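Local coordinates for insecticidal crystal protein Cry7Cal (Bacillus thuringiensis, PDB 5ZI1), which is an insecticidal toxin active against a locust that, like other three-domain delta-endotoxins, probably binds gut receptors and forms membrane pores, at residues Val301-Trp315 and Glu389-Ser401. Numbering follows the deposited sequence.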
ATOM      1  N   VAL A 301       4.351   4.743 -27.024  1.00 48.61           N
ATOM      2  CA  VAL A 301       3.003   4.982 -27.522  1.00 49.46           C
ATOM      3  C   VAL A 301       3.054   5.041 -29.042  1.00 52.85           C
ATOM      4  O   VAL A 301       3.958   5.655 -29.616  1.00 57.19           O
ATOM      5  CB  VAL A 301       2.402   6.274 -26.932  1.00 48.27           C
ATOM      6  CG1 VAL A 301       1.138   6.693 -27.688  1.00 47.03           C
ATOM      7  CG2 VAL A 301       2.101   6.087 -25.472  1.00 45.57           C
ATOM      8  N   ARG A 302       2.103   4.370 -29.689  1.00 53.17           N
ATOM      9  CA  ARG A 302       1.872   4.490 -31.123  1.00 47.23           C
ATOM     10  C   ARG A 302       0.500   5.102 -31.345  1.00 52.78           C
ATOM     11  O   ARG A 302      -0.482   4.683 -30.713  1.00 49.56           O
ATOM     12  CB  ARG A 302       1.934   3.145 -31.843  1.00 46.50           C
ATOM     13  CG  ARG A 302       3.261   2.460 -31.769  1.00 55.68           C
ATOM     14  CD  ARG A 302       4.372   3.320 -32.273  1.00 59.82           C
ATOM     15  NE  ARG A 302       5.300   2.512 -33.054  1.00 68.05           N
ATOM     16  CZ  ARG A 302       6.526   2.182 -32.660  1.00 74.62           C
ATOM     17  NH1 ARG A 302       6.996   2.613 -31.494  1.00 70.65           N
ATOM     18  NH2 ARG A 302       7.289   1.426 -33.443  1.00 79.74           N
ATOM     19  N   ALA A 303       0.426   6.067 -32.267  1.00 46.98           N
ATOM     20  CA  ALA A 303      -0.808   6.797 -32.470  1.00 46.83           C
ATOM     21  C   ALA A 303      -0.969   7.127 -33.947  1.00 53.24           C
ATOM     22  O   ALA A 303      -0.004   7.131 -34.720  1.00 51.95           O
ATOM     23  CB  ALA A 303      -0.843   8.065 -31.618  1.00 48.96           C
ATOM     24  N   ARG A 304      -2.217   7.388 -34.336  1.00 49.96           N
ATOM     25  CA  ARG A 304      -2.532   7.768 -35.703  1.00 49.43           C
ATOM     26  C   ARG A 304      -3.560   8.881 -35.652  1.00 50.65           C
ATOM     27  O   ARG A 304      -4.227   9.083 -34.637  1.00 49.57           O
ATOM     28  CB  ARG A 304      -3.051   6.587 -36.534  1.00 50.38           C
ATOM     29  CG  ARG A 304      -4.460   6.154 -36.184  1.00 46.77           C
ATOM     30  CD  ARG A 304      -4.865   4.938 -36.997  1.00 48.54           C
ATOM     31  NE  ARG A 304      -6.095   4.352 -36.480  1.00 51.71           N
ATOM     32  CZ  ARG A 304      -7.295   4.501 -37.027  1.00 53.67           C
ATOM     33  NH1 ARG A 304      -8.352   3.935 -36.457  1.00 54.26           N
ATOM     34  NH2 ARG A 304      -7.442   5.208 -38.138  1.00 52.63           N
ATOM     35  N   VAL A 305      -3.663   9.609 -36.763  1.00 50.19           N
ATOM     36  CA  VAL A 305      -4.530  10.775 -36.913  1.00 47.55           C
ATOM     37  C   VAL A 305      -5.795  10.356 -37.637  1.00 44.71           C
ATOM     38  O   VAL A 305      -5.744   9.635 -38.640  1.00 45.11           O
ATOM     39  CB  VAL A 305      -3.806  11.896 -37.690  1.00 50.66           C
ATOM     40  CG1 VAL A 305      -4.681  13.131 -37.797  1.00 50.75           C
ATOM     41  CG2 VAL A 305      -2.474  12.233 -37.033  1.00 46.19           C
ATOM     42  N   VAL A 306      -6.934  10.809 -37.137  1.00 49.81           N
ATOM     43  CA  VAL A 306      -8.213  10.578 -37.790  1.00 52.67           C
ATOM     44  C   VAL A 306      -8.894  11.926 -37.959  1.00 52.08           C
ATOM     45  O   VAL A 306      -8.639  12.870 -37.208  1.00 50.09           O
ATOM     46  CB  VAL A 306      -9.121   9.610 -37.002  1.00 47.60           C
ATOM     47  CG1 VAL A 306      -8.481   8.228 -36.933  1.00 47.72           C
ATOM     48  CG2 VAL A 306      -9.390  10.161 -35.619  1.00 47.77           C
ATOM     49  N   GLU A 307      -9.784  11.998 -38.950  1.00 52.05           N
ATOM     50  CA  GLU A 307     -10.468  13.244 -39.305  1.00 57.26           C
ATOM     51  C   GLU A 307     -11.949  12.979 -39.586  1.00 55.71           C
ATOM     52  O   GLU A 307     -12.412  13.079 -40.726  1.00 59.52           O
ATOM     53  CB  GLU A 307      -9.777  13.902 -40.504  1.00 58.49           C
ATOM     54  CG  GLU A 307     -10.209  15.321 -40.790  1.00 66.06           C
ATOM     55  CD  GLU A 307      -9.158  16.121 -41.561  1.00 68.57           C
ATOM     56  OE1 GLU A 307      -9.099  17.355 -41.391  1.00 66.43           O
ATOM     57  OE2 GLU A 307      -8.382  15.524 -42.344  1.00 71.33           O
ATOM     58  N   PRO A 308     -12.732  12.631 -38.549  1.00 58.25           N
ATOM     59  CA  PRO A 308     -14.177  12.423 -38.750  1.00 53.60           C
ATOM     60  C   PRO A 308     -14.897  13.735 -38.999  1.00 53.99           C
ATOM     61  O   PRO A 308     -15.950  13.780 -39.647  1.00 50.86           O
ATOM     62  CB  PRO A 308     -14.636  11.801 -37.418  1.00 50.32           C
ATOM     63  CG  PRO A 308     -13.630  12.259 -36.436  1.00 48.13           C
ATOM     64  CD  PRO A 308     -12.327  12.290 -37.175  1.00 54.53           C
ATOM     65  N   ASN A 309     -14.350  14.797 -38.404  1.00 57.15           N
ATOM     66  CA  ASN A 309     -14.785  16.181 -38.569  1.00 56.56           C
ATOM     67  C   ASN A 309     -13.726  17.047 -37.901  1.00 56.86           C
ATOM     68  O   ASN A 309     -12.914  17.679 -38.584  1.00 51.47           O
ATOM     69  CB  ASN A 309     -16.164  16.443 -37.970  1.00 55.90           C
ATOM     70  CG  ASN A 309     -16.445  15.586 -36.744  1.00 58.19           C
ATOM     71  OD1 ASN A 309     -16.009  15.916 -35.642  1.00 55.22           O
ATOM     72  ND2 ASN A 309     -17.259  14.543 -36.916  1.00 55.70           N
ATOM     73  N   ASP A 310     -13.680  17.039 -36.569  1.00 53.89           N
ATOM     74  CA  ASP A 310     -12.433  17.395 -35.912  1.00 54.44           C
ATOM     75  C   ASP A 310     -11.329  16.481 -36.428  1.00 52.25           C
ATOM     76  O   ASP A 310     -11.590  15.423 -37.018  1.00 51.13           O
ATOM     77  CB  ASP A 310     -12.522  17.210 -34.404  1.00 56.90           C
ATOM     78  CG  ASP A 310     -13.791  17.787 -33.812  1.00 59.59           C
ATOM     79  OD1 ASP A 310     -14.115  18.967 -34.062  1.00 54.94           O
ATOM     80  OD2 ASP A 310     -14.447  17.039 -33.048  1.00 59.31           O
ATOM     81  N   ARG A 311     -10.085  16.872 -36.171  1.00 47.99           N
ATOM     82  CA  ARG A 311      -8.938  16.035 -36.500  1.00 53.85           C
ATOM     83  C   ARG A 311      -8.050  15.942 -35.265  1.00 50.29           C
ATOM     84  O   ARG A 311      -7.864  16.937 -34.561  1.00 48.13           O
ATOM     85  CB  ARG A 311      -8.179  16.580 -37.746  1.00 52.07           C
ATOM     86  CG  ARG A 311      -6.655  16.365 -37.771  1.00 56.60           C
ATOM     87  CD  ARG A 311      -6.049  16.754 -39.160  1.00 60.70           C
ATOM     88  NE  ARG A 311      -6.354  15.724 -40.173  1.00 72.57           N
ATOM     89  CZ  ARG A 311      -5.455  14.917 -40.737  1.00 66.93           C
ATOM     90  NH1 ARG A 311      -4.176  15.024 -40.393  1.00 62.48           N
ATOM     91  NH2 ARG A 311      -5.832  14.010 -41.643  1.00 66.91           N
ATOM     92  N   PHE A 312      -7.547  14.741 -34.970  1.00 52.03           N
ATOM     93  CA  PHE A 312      -6.883  14.477 -33.695  1.00 49.93           C
ATOM     94  C   PHE A 312      -6.269  13.091 -33.716  1.00 47.03           C
ATOM     95  O   PHE A 312      -6.783  12.183 -34.373  1.00 48.25           O
ATOM     96  CB  PHE A 312      -7.854  14.564 -32.517  1.00 48.09           C
ATOM     97  CG  PHE A 312      -9.055  13.702 -32.686  1.00 52.89           C
ATOM     98  CD1 PHE A 312      -9.035  12.367 -32.283  1.00 46.98           C
ATOM     99  CD2 PHE A 312     -10.207  14.218 -33.278  1.00 52.69           C
ATOM    100  CE1 PHE A 312     -10.139  11.561 -32.460  1.00 45.08           C
ATOM    101  CE2 PHE A 312     -11.328  13.417 -33.443  1.00 53.81           C
ATOM    102  CZ  PHE A 312     -11.293  12.077 -33.037  1.00 55.10           C
ATOM    103  N   ALA A 313      -5.182  12.935 -32.968  1.00 44.60           N
ATOM    104  CA  ALA A 313      -4.538  11.640 -32.857  1.00 45.05           C
ATOM    105  C   ALA A 313      -5.244  10.788 -31.805  1.00 47.09           C
ATOM    106  O   ALA A 313      -5.872  11.308 -30.879  1.00 43.94           O
ATOM    107  CB  ALA A 313      -3.062  11.810 -32.512  1.00 42.29           C
ATOM    108  N   ILE A 314      -5.170   9.464 -32.001  1.00 49.91           N
ATOM    109  CA  ILE A 314      -5.628   8.450 -31.063  1.00 42.93           C
ATOM    110  C   ILE A 314      -4.543   7.386 -31.000  1.00 49.75           C
ATOM    111  O   ILE A 314      -3.869   7.110 -31.998  1.00 44.13           O
ATOM    112  CB  ILE A 314      -6.968   7.793 -31.476  1.00 46.72           C
ATOM    113  CG1 ILE A 314      -6.792   7.034 -32.797  1.00 47.19           C
ATOM    114  CG2 ILE A 314      -8.111   8.813 -31.561  1.00 45.97           C
ATOM    115  CD1 ILE A 314      -7.996   6.206 -33.212  1.00 45.42           C
ATOM    116  N   TRP A 315      -4.383   6.765 -29.826  1.00 45.74           N
ATOM    117  CA  TRP A 315      -3.382   5.710 -29.716  1.00 49.35           C
ATOM    118  C   TRP A 315      -3.848   4.494 -30.494  1.00 45.92           C
ATOM    119  O   TRP A 315      -5.017   4.124 -30.437  1.00 44.83           O
ATOM    120  CB  TRP A 315      -3.132   5.284 -28.261  1.00 49.63           C
ATOM    121  CG  TRP A 315      -2.677   6.342 -27.321  1.00 47.61           C
ATOM    122  CD1 TRP A 315      -2.707   7.685 -27.521  1.00 47.60           C
ATOM    123  CD2 TRP A 315      -2.133   6.142 -26.015  1.00 47.94           C
ATOM    124  NE1 TRP A 315      -2.217   8.339 -26.420  1.00 49.98           N
ATOM    125  CE2 TRP A 315      -1.848   7.412 -25.483  1.00 46.46           C
ATOM    126  CE3 TRP A 315      -1.844   5.011 -25.251  1.00 45.40           C
ATOM    127  CZ2 TRP A 315      -1.305   7.587 -24.219  1.00 44.36           C
ATOM    128  CZ3 TRP A 315      -1.299   5.185 -23.995  1.00 47.31           C
ATOM    129  CH2 TRP A 315      -1.035   6.460 -23.491  1.00 47.43           C
ATOM    130  N   GLU A 389      11.517  16.281 -17.290  1.00 56.14           N
ATOM    131  CA  GLU A 389      10.192  16.371 -17.870  1.00 55.70           C
ATOM    132  C   GLU A 389      10.249  15.725 -19.241  1.00 51.19           C
ATOM    133  O   GLU A 389      11.270  15.791 -19.928  1.00 61.68           O
ATOM    134  CB  GLU A 389       9.733  17.829 -17.978  1.00 63.59           C
ATOM    135  CG  GLU A 389       8.240  18.041 -17.884  1.00 61.40           C
ATOM    136  CD  GLU A 389       7.887  19.409 -17.327  1.00 68.86           C
ATOM    137  OE1 GLU A 389       7.226  20.193 -18.046  1.00 80.83           O
ATOM    138  OE2 GLU A 389       8.268  19.706 -16.168  1.00 71.81           O
ATOM    139  N   ASP A 390       9.164  15.075 -19.627  1.00 50.17           N
ATOM    140  CA  ASP A 390       9.085  14.585 -20.992  1.00 54.53           C
ATOM    141  C   ASP A 390       7.619  14.452 -21.390  1.00 52.97           C
ATOM    142  O   ASP A 390       6.746  14.210 -20.548  1.00 52.34           O
ATOM    143  CB  ASP A 390       9.842  13.266 -21.162  1.00 45.73           C
ATOM    144  CG  ASP A 390      10.063  12.927 -22.623  1.00 55.48           C
ATOM    145  OD1 ASP A 390       9.839  13.829 -23.452  1.00 61.53           O
ATOM    146  OD2 ASP A 390      10.458  11.791 -22.957  1.00 57.21           O
ATOM    147  N   ALA A 391       7.357  14.619 -22.682  1.00 52.94           N
ATOM    148  CA  ALA A 391       5.981  14.711 -23.144  1.00 51.90           C
ATOM    149  C   ALA A 391       5.913  14.387 -24.627  1.00 51.87           C
ATOM    150  O   ALA A 391       6.929  14.290 -25.319  1.00 50.49           O
ATOM    151  CB  ALA A 391       5.392  16.095 -22.868  1.00 47.55           C
ATOM    152  N   PHE A 392       4.693  14.150 -25.084  1.00 53.12           N
ATOM    153  CA  PHE A 392       4.356  14.156 -26.495  1.00 50.17           C
ATOM    154  C   PHE A 392       3.069  14.942 -26.647  1.00 49.28           C
ATOM    155  O   PHE A 392       2.193  14.900 -25.775  1.00 50.19           O
ATOM    156  CB  PHE A 392       4.195  12.738 -27.107  1.00 49.15           C
ATOM    157  CG  PHE A 392       3.092  11.903 -26.492  1.00 47.87           C
ATOM    158  CD1 PHE A 392       1.764  12.081 -26.860  1.00 50.20           C
ATOM    159  CD2 PHE A 392       3.399  10.895 -25.596  1.00 47.08           C
ATOM    160  CE1 PHE A 392       0.749  11.304 -26.310  1.00 52.21           C
ATOM    161  CE2 PHE A 392       2.393  10.105 -25.037  1.00 52.26           C
ATOM    162  CZ  PHE A 392       1.069  10.313 -25.391  1.00 50.03           C
ATOM    163  N   SER A 393       2.981  15.685 -27.743  1.00 50.73           N
ATOM    164  CA  SER A 393       1.813  16.496 -28.059  1.00 52.69           C
ATOM    165  C   SER A 393       1.466  16.229 -29.513  1.00 55.43           C
ATOM    166  O   SER A 393       2.199  16.648 -30.416  1.00 53.83           O
ATOM    167  CB  SER A 393       2.076  17.974 -27.814  1.00 47.48           C
ATOM    168  OG  SER A 393       0.851  18.659 -27.625  1.00 58.49           O
ATOM    169  N   PHE A 394       0.382  15.494 -29.727  1.00 50.89           N
ATOM    170  CA  PHE A 394      -0.054  15.091 -31.050  1.00 50.64           C
ATOM    171  C   PHE A 394      -1.218  15.956 -31.505  1.00 50.48           C
ATOM    172  O   PHE A 394      -1.862  16.644 -30.710  1.00 52.55           O
ATOM    173  CB  PHE A 394      -0.458  13.623 -31.058  1.00 50.35           C
ATOM    174  CG  PHE A 394       0.674  12.685 -30.806  1.00 55.64           C
ATOM    175  CD1 PHE A 394       1.941  12.975 -31.278  1.00 55.68           C
ATOM    176  CD2 PHE A 394       0.475  11.512 -30.089  1.00 53.20           C
ATOM    177  CE1 PHE A 394       2.995  12.112 -31.042  1.00 53.40           C
ATOM    178  CE2 PHE A 394       1.514  10.640 -29.859  1.00 52.95           C
ATOM    179  CZ  PHE A 394       2.780  10.940 -30.336  1.00 56.13           C
ATOM    180  N   SER A 395      -1.511  15.869 -32.800  1.00 46.66           N
ATOM    181  CA  SER A 395      -2.478  16.771 -33.405  1.00 53.33           C
ATOM    182  C   SER A 395      -3.813  16.666 -32.694  1.00 50.55           C
ATOM    183  O   SER A 395      -4.212  15.595 -32.235  1.00 55.54           O
ATOM    184  CB  SER A 395      -2.674  16.460 -34.883  1.00 54.87           C
ATOM    185  OG  SER A 395      -3.839  15.670 -35.045  1.00 57.89           O
ATOM    186  N   ASN A 396      -4.493  17.799 -32.589  1.00 51.93           N
ATOM    187  CA  ASN A 396      -5.780  17.881 -31.921  1.00 53.52           C
ATOM    188  C   ASN A 396      -6.359  19.274 -32.136  1.00 51.72           C
ATOM    189  O   ASN A 396      -5.829  20.262 -31.617  1.00 54.95           O
ATOM    190  CB  ASN A 396      -5.629  17.556 -30.426  1.00 51.63           C
ATOM    191  CG  ASN A 396      -6.887  17.807 -29.647  1.00 49.48           C
ATOM    192  OD1 ASN A 396      -7.988  17.851 -30.209  1.00 48.58           O
ATOM    193  ND2 ASN A 396      -6.742  17.981 -28.338  1.00 49.76           N
ATOM    194  N   ASN A 397      -7.428  19.369 -32.917  1.00 46.19           N
ATOM    195  CA  ASN A 397      -8.103  20.641 -33.122  1.00 54.29           C
ATOM    196  C   ASN A 397      -9.483  20.654 -32.483  1.00 53.32           C
ATOM    197  O   ASN A 397     -10.325  21.484 -32.857  1.00 46.29           O
ATOM    198  CB  ASN A 397      -8.189  20.991 -34.616  1.00 50.36           C
ATOM    199  CG  ASN A 397      -9.115  20.065 -35.405  1.00 56.31           C
ATOM    200  OD1 ASN A 397      -9.888  19.263 -34.848  1.00 52.71           O
ATOM    201  ND2 ASN A 397      -9.049  20.186 -36.721  1.00 52.00           N
ATOM    202  N   ILE A 398      -9.741  19.730 -31.554  1.00 50.70           N
ATOM    203  CA  ILE A 398     -10.990  19.799 -30.787  1.00 51.84           C
ATOM    204  C   ILE A 398     -10.921  21.001 -29.856  1.00 53.61           C
ATOM    205  O   ILE A 398      -9.879  21.210 -29.210  1.00 52.64           O
ATOM    206  CB  ILE A 398     -11.216  18.507 -29.999  1.00 54.43           C
ATOM    207  CG1 ILE A 398     -11.178  17.294 -30.916  1.00 56.09           C
ATOM    208  CG2 ILE A 398     -12.562  18.536 -29.308  1.00 49.93           C
ATOM    209  CD1 ILE A 398     -10.878  16.010 -30.177  1.00 51.52           C
ATOM    210  N   PRO A 399     -11.964  21.832 -29.785  1.00 55.26           N
ATOM    211  CA  PRO A 399     -11.933  22.978 -28.868  1.00 57.54           C
ATOM    212  C   PRO A 399     -11.613  22.530 -27.450  1.00 55.81           C
ATOM    213  O   PRO A 399     -12.078  21.482 -26.988  1.00 56.52           O
ATOM    214  CB  PRO A 399     -13.347  23.559 -28.970  1.00 54.65           C
ATOM    215  CG  PRO A 399     -13.872  23.090 -30.273  1.00 51.95           C
ATOM    216  CD  PRO A 399     -13.222  21.763 -30.547  1.00 53.27           C
ATOM    217  N   SER A 400     -10.804  23.345 -26.765  1.00 56.38           N
ATOM    218  CA  SER A 400     -10.283  22.980 -25.455  1.00 56.71           C
ATOM    219  C   SER A 400     -11.392  22.699 -24.459  1.00 56.46           C
ATOM    220  O   SER A 400     -11.230  21.842 -23.580  1.00 59.95           O
ATOM    221  CB  SER A 400      -9.387  24.092 -24.935  1.00 55.06           C
ATOM    222  OG  SER A 400      -8.273  24.222 -25.789  1.00 65.86           O
ATOM    223  N   SER A 401     -12.516  23.410 -24.573  1.00 51.59           N
ATOM    224  CA  SER A 401     -13.635  23.207 -23.666  1.00 54.88           C
ATOM    225  C   SER A 401     -14.361  21.897 -23.928  1.00 55.87           C
ATOM    226  O   SER A 401     -15.256  21.540 -23.158  1.00 63.72           O
ATOM    227  CB  SER A 401     -14.621  24.371 -23.765  1.00 54.93           C
ATOM    228  OG  SER A 401     -15.356  24.312 -24.974  1.00 53.63           O
TER
HETATM  229  O   HOH W   1     -11.291  19.694 -38.590  1.00 55.99           O
HETATM  230  O   HOH W   2     -12.625  21.565 -34.473  1.00 52.91           O
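N397 and R311 show how one asparagine can dock a loop on the end of a beta hairpin using backbone and side chain together. The amide N of R311 donates to N397 OD1 over 2.7 Å, almost straight at 171° though tilted from the carbonyl plane, while N397 N returns a bond to R311 O, reached nearly end-on to that carbonyl. Holding N397 CG between its backbone N and carbonyl carbon (chi1 68°) folds the amide back over R311 and makes the double grip possible. Two residues along, A313 N donates to S395 O at 2.9 Å, and F312 and N396, lying between these bonds, form a single antiparallel, non-hydrogen-bonded pair.

Apolar groups fill in beside the polar seam. I398 sends CD1 obliquely against the F312 ring, 3.6 Å from CD2, and lays CG1 across D310 CB. Farther along, A313 CB abuts F394 CB, A303 CB lies obliquely against CE2 of the F394 ring, 3.9 Å away, and F392 points CZ at W315 CZ2 (3.8 Å), the ring planes inclined at 66°.

A second shell sets these groups in place. An Asx turn, I398 N to N396 OD1, shapes the loop; D310 OD2 is bonded to Y268 and W315 NE1 to V373 O. One water joins N309 O to N397 ND2, another D310 OD1 to N397 O.

Thus the hairpin end of one sheet's two inner strands meets edge strand 387-393 of a second antiparallel middle-domain sheet, and its following loop: aromatic and small apolar side chains pack between the sheets, while directional bonds at the tip tie the loop to one backbone register.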